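Local coordinates for protein GH62 hydrolase (Scytalidium thermophilum, PDB 4PVA) that probably removes alpha-L-arabinofuranosyl side groups from arabinoxylan, as a family 62 alpha-L-arabinofuranosidase, at residues 114-126 / 130-144. Residues are numbered along the deposited sequence; the frame is centred on the assembly and turned at random. Where two conformers were deposited one is given.
Sequences WYLVYQNGNAAYS and DINDPSKWTAPEVFY. With PO4 (phosphate ion), chain C.
Trp-114 takes Ile-131 over one face of its indole. Ile-131 CB lies 3.8 Å from the centroid of the five-membered ring of Trp-114, a CH-pi contact. The whole contact lies in one blade of the five-bladed beta-propeller of family 62. Segment 130-144 turns back to add strand 141-142 at the blade's edge, antiparallel to 123-128. Trp-114 CB also packs 3.6 Å from Trp-137 CH2, and Leu-116 CB touches CZ3 of the same six-membered ring. With an alanine at Trp-114 the indole is gone, which would probably open a gap against Ile-131 CB and CD1 and leave a bound water without its NE1 donor. At the strand pairing, Tyr-125 N and Glu-141 N each bond the other residue's carbonyl. Phe-143 N bonds Ala-123 O. The Phe-143 ring has Tyr-125 CD1 over one face, 3.7 Å from Phe-143 CZ; the two ring planes are 47° apart, an oblique pair. Asn-122, its CG anti to the backbone N (chi1 -167°), extends ND2 to Tyr-144 O at 3.0 Å. Its OD1 accepts from Ala-123 N, which helps fix the amide. Farther out, the Phe-60 ring meets Trp-137, and Trp-161 meets the Tyr-144 ring. Ser-126 OG sits in a relay: it accepts from Tyr-118 OH and donates to Thr-138 O at 2.6 Å.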
ATOM      1  N   TRP A 114       8.813  12.880   7.096  1.00 16.13           N
ATOM      2  CA  TRP A 114       8.287  11.702   6.382  1.00 15.36           C
ATOM      3  C   TRP A 114       7.932  10.668   7.439  1.00 15.40           C
ATOM      4  O   TRP A 114       8.693  10.447   8.398  1.00 16.58           O
ATOM      5  CB  TRP A 114       9.308  11.139   5.412  1.00 15.91           C
ATOM      6  CG  TRP A 114       9.597  12.065   4.276  1.00 16.02           C
ATOM      7  CD1 TRP A 114      10.546  13.042   4.213  1.00 16.99           C
ATOM      8  CD2 TRP A 114       8.871  12.143   3.043  1.00 16.26           C
ATOM      9  NE1 TRP A 114      10.465  13.704   3.014  1.00 17.12           N
ATOM     10  CE2 TRP A 114       9.441  13.170   2.273  1.00 16.57           C
ATOM     11  CE3 TRP A 114       7.807  11.412   2.508  1.00 15.91           C
ATOM     12  CZ2 TRP A 114       8.976  13.488   0.994  1.00 16.91           C
ATOM     13  CZ3 TRP A 114       7.344  11.735   1.248  1.00 15.92           C
ATOM     14  CH2 TRP A 114       7.913  12.772   0.516  1.00 16.37           C
ATOM     15  N   TYR A 115       6.767  10.029   7.264  1.00 14.03           N
ATOM     16  CA  TYR A 115       6.377   8.828   8.016  1.00 14.08           C
ATOM     17  C   TYR A 115       6.400   7.635   7.090  1.00 13.62           C
ATOM     18  O   TYR A 115       5.935   7.704   5.942  1.00 13.87           O
ATOM     19  CB  TYR A 115       4.989   8.974   8.627  1.00 13.91           C
ATOM     20  CG  TYR A 115       4.985   9.815   9.876  1.00 14.71           C
ATOM     21  CD1 TYR A 115       5.233  11.184   9.811  1.00 15.50           C
ATOM     22  CD2 TYR A 115       4.717   9.263  11.146  1.00 14.81           C
ATOM     23  CE1 TYR A 115       5.270  11.979  10.966  1.00 15.84           C
ATOM     24  CE2 TYR A 115       4.756  10.053  12.290  1.00 15.91           C
ATOM     25  CZ  TYR A 115       5.006  11.405  12.186  1.00 15.74           C
ATOM     26  OH  TYR A 115       5.040  12.200  13.349  1.00 17.00           O
ATOM     27  N   LEU A 116       6.945   6.536   7.591  1.00 13.13           N
ATOM     28  CA  LEU A 116       6.872   5.219   6.975  1.00 13.13           C
ATOM     29  C   LEU A 116       5.998   4.387   7.890  1.00 12.33           C
ATOM     30  O   LEU A 116       6.353   4.164   9.054  1.00 13.06           O
ATOM     31  CB  LEU A 116       8.266   4.600   6.803  1.00 13.65           C
ATOM     32  CG  LEU A 116       8.344   3.417   5.874  1.00 14.39           C
ATOM     33  CD1 LEU A 116       8.143   3.884   4.443  1.00 14.03           C
ATOM     34  CD2 LEU A 116       9.652   2.677   6.031  1.00 15.55           C
ATOM     35  N   VAL A 117       4.806   4.028   7.438  1.00 11.85           N
ATOM     36  CA  VAL A 117       3.855   3.244   8.190  1.00 11.79           C
ATOM     37  C   VAL A 117       3.955   1.807   7.702  1.00 11.61           C
ATOM     38  O   VAL A 117       3.964   1.569   6.479  1.00 12.43           O
ATOM     39  CB  VAL A 117       2.432   3.819   8.002  1.00 11.86           C
ATOM     40  CG1 VAL A 117       1.349   2.900   8.514  1.00 12.03           C
ATOM     41  CG2 VAL A 117       2.347   5.183   8.654  1.00 12.01           C
ATOM     42  N   TYR A 118       4.031   0.837   8.587  1.00 11.60           N
ATOM     43  CA  TYR A 118       4.255  -0.544   8.212  1.00 11.82           C
ATOM     44  C   TYR A 118       3.818  -1.442   9.358  1.00 11.82           C
ATOM     45  O   TYR A 118       3.320  -0.960  10.399  1.00 12.06           O
ATOM     46  CB  TYR A 118       5.730  -0.774   7.821  1.00 12.35           C
ATOM     47  CG  TYR A 118       6.743  -0.350   8.856  1.00 13.03           C
ATOM     48  CD1 TYR A 118       7.209   0.947   8.892  1.00 13.04           C
ATOM     49  CD2 TYR A 118       7.222  -1.247   9.815  1.00 13.66           C
ATOM     50  CE1 TYR A 118       8.143   1.367   9.826  1.00 14.00           C
ATOM     51  CE2 TYR A 118       8.118  -0.836  10.793  1.00 14.06           C
ATOM     52  CZ  TYR A 118       8.573   0.472  10.780  1.00 14.43           C
ATOM     53  OH  TYR A 118       9.499   0.870  11.766  1.00 16.98           O
ATOM     54  N   GLN A 119       4.031  -2.737   9.230  1.00 11.79           N
ATOM     55  CA  GLN A 119       3.699  -3.687  10.253  1.00 12.04           C
ATOM     56  C   GLN A 119       4.941  -4.320  10.837  1.00 12.30           C
ATOM     57  O   GLN A 119       5.905  -4.612  10.112  1.00 12.70           O
ATOM     58  CB  GLN A 119       2.779  -4.752   9.732  1.00 12.20           C
ATOM     59  CG  GLN A 119       3.435  -5.737   8.772  1.00 12.63           C
ATOM     60  CD  GLN A 119       2.457  -6.329   7.798  1.00 12.52           C
ATOM     61  OE1 GLN A 119       1.639  -5.596   7.234  1.00 12.41           O
ATOM     62  NE2 GLN A 119       2.571  -7.600   7.506  1.00 13.26           N
ATOM     63  N   ASN A 120       4.919  -4.564  12.147  1.00 12.39           N
ATOM     64  CA  ASN A 120       5.999  -5.275  12.802  1.00 13.28           C
ATOM     65  C   ASN A 120       5.450  -6.262  13.812  1.00 13.69           C
ATOM     66  O   ASN A 120       6.136  -6.585  14.792  1.00 15.16           O
ATOM     67  CB  ASN A 120       6.950  -4.286  13.489  1.00 14.17           C
ATOM     68  CG  ASN A 120       6.337  -3.656  14.733  1.00 14.14           C
ATOM     69  OD1 ASN A 120       5.127  -3.701  14.937  1.00 14.03           O
ATOM     70  ND2 ASN A 120       7.175  -3.063  15.564  1.00 15.49           N
ATOM     71  N   GLY A 121       4.244  -6.758  13.588  1.00 13.93           N
ATOM     72  CA  GLY A 121       3.457  -7.425  14.590  1.00 14.84           C
ATOM     73  C   GLY A 121       2.343  -6.521  15.111  1.00 14.51           C
ATOM     74  O   GLY A 121       1.299  -7.033  15.535  1.00 17.11           O
ATOM     75  N   ASN A 122       2.535  -5.200  15.062  1.00 13.92           N
ATOM     76  CA  ASN A 122       1.538  -4.178  15.391  1.00 13.51           C
ATOM     77  C   ASN A 122       1.582  -3.211  14.245  1.00 12.86           C
ATOM     78  O   ASN A 122       2.410  -3.336  13.327  1.00 13.28           O
ATOM     79  CB  ASN A 122       1.993  -3.478  16.726  1.00 14.09           C
ATOM     80  CG  ASN A 122       0.952  -2.560  17.448  1.00 14.24           C
ATOM     81  OD1 ASN A 122       0.021  -1.970  16.903  1.00 14.59           O
ATOM     82  ND2 ASN A 122       1.170  -2.430  18.799  1.00 15.50           N
ATOM     83  N   ALA A 123       0.730  -2.216  14.290  1.00 12.37           N
ATOM     84  CA  ALA A 123       0.789  -1.083  13.392  1.00 12.42           C
ATOM     85  C   ALA A 123       1.892  -0.147  13.823  1.00 12.97           C
ATOM     86  O   ALA A 123       1.849   0.362  14.958  1.00 14.09           O
ATOM     87  CB  ALA A 123      -0.559  -0.360  13.380  1.00 12.51           C
ATOM     88  N   ALA A 124       2.896   0.060  12.997  1.00 13.01           N
ATOM     89  CA  ALA A 124       4.091   0.749  13.379  1.00 13.45           C
ATOM     90  C   ALA A 124       4.402   1.900  12.452  1.00 13.09           C
ATOM     91  O   ALA A 124       3.884   1.986  11.338  1.00 12.43           O
ATOM     92  CB  ALA A 124       5.255  -0.212  13.424  1.00 14.81           C
ATOM     93  N   TYR A 125       5.255   2.811  12.910  1.00 13.32           N
ATOM     94  CA  TYR A 125       5.746   3.883  12.083  1.00 14.00           C
ATOM     95  C   TYR A 125       7.189   4.232  12.449  1.00 14.28           C
ATOM     96  O   TYR A 125       7.627   4.045  13.629  1.00 14.60           O
ATOM     97  CB  TYR A 125       4.861   5.137  12.147  1.00 14.69           C
ATOM     98  CG  TYR A 125       4.825   5.782  13.511  1.00 15.94           C
ATOM     99  CD1 TYR A 125       3.954   5.327  14.494  1.00 16.47           C
ATOM    100  CD2 TYR A 125       5.709   6.832  13.818  1.00 17.40           C
ATOM    101  CE1 TYR A 125       3.965   5.894  15.761  1.00 17.57           C
ATOM    102  CE2 TYR A 125       5.713   7.407  15.085  1.00 18.02           C
ATOM    103  CZ  TYR A 125       4.833   6.932  16.016  1.00 17.84           C
ATOM    104  OH  TYR A 125       4.810   7.452  17.315  1.00 22.41           O
ATOM    105  N   SER A 126       7.904   4.738  11.456  1.00 14.48           N
ATOM    106  CA  SER A 126       9.207   5.360  11.641  1.00 15.37           C
ATOM    107  C   SER A 126       9.112   6.746  10.995  1.00 15.59           C
ATOM    108  O   SER A 126       8.226   6.980  10.139  1.00 15.62           O
ATOM    109  CB  SER A 126      10.312   4.514  10.998  1.00 15.68           C
ATOM    110  OG  SER A 126      10.473   3.271  11.635  1.00 16.07           O
ATOM    111  N   ASP A 130      14.266  13.621   5.983  1.00 21.29           N
ATOM    112  CA  ASP A 130      14.817  13.686   4.638  1.00 22.68           C
ATOM    113  C   ASP A 130      14.748  12.329   3.964  1.00 21.38           C
ATOM    114  O   ASP A 130      15.530  11.420   4.258  1.00 21.13           O
ATOM    115  CB  ASP A 130      16.278  14.182   4.670  1.00 25.41           C
ATOM    116  CG  ASP A 130      16.828  14.473   3.295  1.00 28.07           C
ATOM    117  OD1 ASP A 130      16.197  14.167   2.244  1.00 28.43           O
ATOM    118  OD2 ASP A 130      17.925  15.062   3.255  1.00 33.03           O
ATOM    119  N   ILE A 131      13.849  12.225   2.982  1.00 20.70           N
ATOM    120  CA  ILE A 131      13.629  10.960   2.290  1.00 20.12           C
ATOM    121  C   ILE A 131      14.876  10.473   1.571  1.00 20.52           C
ATOM    122  O   ILE A 131      15.037   9.295   1.339  1.00 20.73           O
ATOM    123  CB  ILE A 131      12.440  11.070   1.326  1.00 19.52           C
ATOM    124  CG1 ILE A 131      11.910   9.688   0.923  1.00 18.61           C
ATOM    125  CG2 ILE A 131      12.775  11.915   0.115  1.00 20.24           C
ATOM    126  CD1 ILE A 131      10.589   9.767   0.161  1.00 18.41           C
ATOM    127  N   ASN A 132      15.795  11.379   1.266  1.00 22.19           N
ATOM    128  CA  ASN A 132      17.023  11.006   0.593  1.00 23.88           C
ATOM    129  C   ASN A 132      18.083  10.390   1.517  1.00 24.82           C
ATOM    130  O   ASN A 132      19.144   9.965   1.033  1.00 26.77           O
ATOM    131  CB  ASN A 132      17.633  12.248  -0.068  1.00 25.53           C
ATOM    132  CG  ASN A 132      16.785  12.762  -1.200  1.00 26.29           C
ATOM    133  OD1 ASN A 132      16.760  12.164  -2.271  1.00 27.25           O
ATOM    134  ND2 ASN A 132      16.106  13.882  -0.979  1.00 27.09           N
ATOM    135  N   ASP A 133      17.826  10.375   2.827  1.00 24.77           N
ATOM    136  CA  ASP A 133      18.779   9.890   3.822  1.00 25.79           C
ATOM    137  C   ASP A 133      18.259   8.633   4.521  1.00 22.72           C
ATOM    138  O   ASP A 133      17.801   8.692   5.659  1.00 22.34           O
ATOM    139  CB  ASP A 133      19.019  10.967   4.884  1.00 28.04           C
ATOM    140  CG  ASP A 133      19.509  12.288   4.302  1.00 32.09           C
ATOM    141  OD1 ASP A 133      20.039  12.308   3.158  1.00 34.49           O
ATOM    142  OD2 ASP A 133      19.361  13.314   5.015  1.00 35.89           O
ATOM    143  N   PRO A 134      18.327   7.480   3.851  1.00 21.76           N
ATOM    144  CA  PRO A 134      17.685   6.275   4.381  1.00 20.71           C
ATOM    145  C   PRO A 134      18.288   5.742   5.673  1.00 20.90           C
ATOM    146  O   PRO A 134      17.657   4.994   6.387  1.00 21.21           O
ATOM    147  CB  PRO A 134      17.838   5.265   3.238  1.00 20.74           C
ATOM    148  CG  PRO A 134      18.998   5.769   2.437  1.00 21.02           C
ATOM    149  CD  PRO A 134      18.860   7.253   2.494  1.00 21.53           C
ATOM    150  N   SER A 135      19.519   6.127   6.005  1.00 21.98           N
ATOM    151  CA  SER A 135      20.177   5.642   7.207  1.00 22.71           C
ATOM    152  C   SER A 135      19.557   6.239   8.465  1.00 22.56           C
ATOM    153  O   SER A 135      19.866   5.777   9.555  1.00 23.90           O
ATOM    154  CB  SER A 135      21.696   5.963   7.158  1.00 24.18           C
ATOM    155  OG  SER A 135      21.879   7.361   7.313  1.00 25.57           O
ATOM    156  N   LYS A 136      18.696   7.259   8.334  1.00 22.24           N
ATOM    157  CA  LYS A 136      18.132   7.974   9.481  1.00 22.74           C
ATOM    158  C   LYS A 136      16.741   7.529   9.928  1.00 21.22           C
ATOM    159  O   LYS A 136      16.227   8.078  10.887  1.00 21.12           O
ATOM    160  CB  LYS A 136      18.126   9.483   9.232  1.00 25.27           C
ATOM    161  CG  LYS A 136      19.508  10.050   8.907  1.00 28.50           C
ATOM    162  CD  LYS A 136      20.569   9.638   9.932  1.00 32.35           C
ATOM    163  CE  LYS A 136      21.979  10.092   9.551  1.00 36.48           C
ATOM    164  NZ  LYS A 136      23.001   9.052   9.893  1.00 39.20           N
ATOM    165  N   TRP A 137      16.138   6.551   9.253  1.00 19.55           N
ATOM    166  CA  TRP A 137      14.812   6.104   9.652  1.00 18.47           C
ATOM    167  C   TRP A 137      14.831   5.550  11.081  1.00 18.51           C
ATOM    168  O   TRP A 137      15.650   4.689  11.427  1.00 19.70           O
ATOM    169  CB  TRP A 137      14.293   5.060   8.662  1.00 17.79           C
ATOM    170  CG  TRP A 137      13.818   5.668   7.375  1.00 17.11           C
ATOM    171  CD1 TRP A 137      14.485   5.688   6.181  1.00 16.80           C
ATOM    172  CD2 TRP A 137      12.586   6.365   7.160  1.00 16.51           C
ATOM    173  NE1 TRP A 137      13.743   6.353   5.249  1.00 16.63           N
ATOM    174  CE2 TRP A 137      12.580   6.780   5.822  1.00 16.19           C
ATOM    175  CE3 TRP A 137      11.501   6.698   7.972  1.00 16.07           C
ATOM    176  CZ2 TRP A 137      11.528   7.500   5.282  1.00 16.69           C
ATOM    177  CZ3 TRP A 137      10.451   7.416   7.426  1.00 16.47           C
ATOM    178  CH2 TRP A 137      10.470   7.788   6.087  1.00 16.28           C
ATOM    179  N   THR A 138      13.900   6.027  11.897  1.00 17.39           N
ATOM    180  CA  THR A 138      13.879   5.669  13.325  1.00 17.16           C
ATOM    181  C   THR A 138      13.493   4.214  13.604  1.00 17.29           C
ATOM    182  O   THR A 138      12.836   3.584  12.782  1.00 16.78           O
ATOM    183  CB  THR A 138      12.906   6.567  14.097  1.00 17.46           C
ATOM    184  OG1 THR A 138      11.615   6.514  13.488  1.00 16.75           O
ATOM    185  CG2 THR A 138      13.356   8.008  14.038  1.00 17.78           C
ATOM    186  N   ALA A 139      13.863   3.704  14.777  1.00 17.98           N
ATOM    187  CA  ALA A 139      13.360   2.439  15.272  1.00 18.37           C
ATOM    188  C   ALA A 139      11.819   2.519  15.380  1.00 17.33           C
ATOM    189  O   ALA A 139      11.288   3.578  15.675  1.00 17.74           O
ATOM    190  CB  ALA A 139      13.978   2.156  16.638  1.00 19.81           C
ATOM    191  N   PRO A 140      11.125   1.387  15.183  1.00 17.34           N
ATOM    192  CA  PRO A 140       9.655   1.497  15.177  1.00 16.67           C
ATOM    193  C   PRO A 140       9.018   1.961  16.473  1.00 16.44           C
ATOM    194  O   PRO A 140       9.474   1.609  17.570  1.00 17.56           O
ATOM    195  CB  PRO A 140       9.180   0.077  14.894  1.00 17.25           C
ATOM    196  CG  PRO A 140      10.375  -0.782  14.771  1.00 18.55           C
ATOM    197  CD  PRO A 140      11.602   0.034  14.898  1.00 18.22           C
ATOM    198  N   GLU A 141       7.957   2.736  16.340  0.56 15.83           N
ATOM    199  CA  GLU A 141       7.016   3.009  17.428  0.56 16.20           C
ATOM    200  C   GLU A 141       5.627   2.638  16.952  0.56 15.42           C
ATOM    201  O   GLU A 141       5.345   2.705  15.768  0.56 14.75           O
ATOM    202  CB  GLU A 141       7.066   4.474  17.822  0.56 17.81           C
ATOM    203  CG  GLU A 141       8.237   4.795  18.728  0.56 19.73           C
ATOM    204  CD  GLU A 141       8.006   4.236  20.120  0.56 20.37           C
ATOM    205  OE1 GLU A 141       7.226   4.849  20.852  0.56 24.01           O
ATOM    206  OE2 GLU A 141       8.543   3.171  20.454  0.56 22.80           O
ATOM    207  N   VAL A 142       4.763   2.232  17.859  1.00 15.07           N
ATOM    208  CA  VAL A 142       3.477   1.634  17.485  1.00 15.02           C
ATOM    209  C   VAL A 142       2.314   2.593  17.687  1.00 14.61           C
ATOM    210  O   VAL A 142       2.337   3.482  18.556  1.00 15.43           O
ATOM    211  CB  VAL A 142       3.231   0.297  18.189  1.00 15.88           C
ATOM    212  CG1 VAL A 142       4.328  -0.678  17.791  1.00 16.46           C
ATOM    213  CG2 VAL A 142       3.104   0.454  19.695  1.00 16.41           C
ATOM    214  N   PHE A 143       1.289   2.445  16.852  1.00 13.88           N
ATOM    215  CA  PHE A 143       0.075   3.235  16.967  1.00 13.21           C
ATOM    216  C   PHE A 143      -0.822   2.793  18.120  1.00 13.42           C
ATOM    217  O   PHE A 143      -1.667   3.581  18.541  1.00 14.45           O
ATOM    218  CB  PHE A 143      -0.741   3.219  15.651  1.00 12.79           C
ATOM    219  CG  PHE A 143      -0.132   4.018  14.540  1.00 12.42           C
ATOM    220  CD1 PHE A 143      -0.252   5.380  14.517  1.00 12.59           C
ATOM    221  CD2 PHE A 143       0.530   3.397  13.472  1.00 12.83           C
ATOM    222  CE1 PHE A 143       0.259   6.128  13.494  1.00 13.02           C
ATOM    223  CE2 PHE A 143       1.059   4.140  12.452  1.00 12.84           C
ATOM    224  CZ  PHE A 143       0.924   5.505  12.450  1.00 12.95           C
ATOM    225  N   TYR A 144      -0.728   1.537  18.528  1.00 13.07           N
ATOM    226  CA  TYR A 144      -1.558   0.964  19.583  1.00 13.27           C
ATOM    227  C   TYR A 144      -0.644   0.529  20.710  1.00 14.53           C
ATOM    228  O   TYR A 144      -0.156  -0.583  20.711  1.00 13.81           O
ATOM    229  CB  TYR A 144      -2.400  -0.200  19.075  1.00 12.72           C
ATOM    230  CG  TYR A 144      -3.318   0.164  17.903  1.00 12.38           C
ATOM    231  CD1 TYR A 144      -4.587   0.694  18.121  1.00 12.51           C
ATOM    232  CD2 TYR A 144      -2.917  -0.047  16.589  1.00 12.34           C
ATOM    233  CE1 TYR A 144      -5.434   0.976  17.065  1.00 12.12           C
ATOM    234  CE2 TYR A 144      -3.748   0.244  15.518  1.00 12.16           C
ATOM    235  CZ  TYR A 144      -5.010   0.738  15.777  1.00 11.62           C
ATOM    236  OH  TYR A 144      -5.867   0.956  14.704  1.00 12.17           O
TER
HETATM  237  P   PO4 C 502      10.526  -4.355  17.406  0.66 17.67           P
HETATM  238  O1  PO4 C 502       9.761  -4.298  16.091  0.66 13.47           O
HETATM  239  O2  PO4 C 502      10.243  -5.647  18.203  0.66 19.35           O
HETATM  240  O3  PO4 C 502      10.022  -3.213  18.227  0.66 18.67           O
HETATM  241  O4  PO4 C 502      12.000  -4.074  17.116  0.66 19.55           O
HETATM  242  O   HOH W   1      12.865  15.237   1.945  1.00 20.67           O
HETATM  243  O   HOH W   2       9.517   5.607  15.029  1.00 17.41           O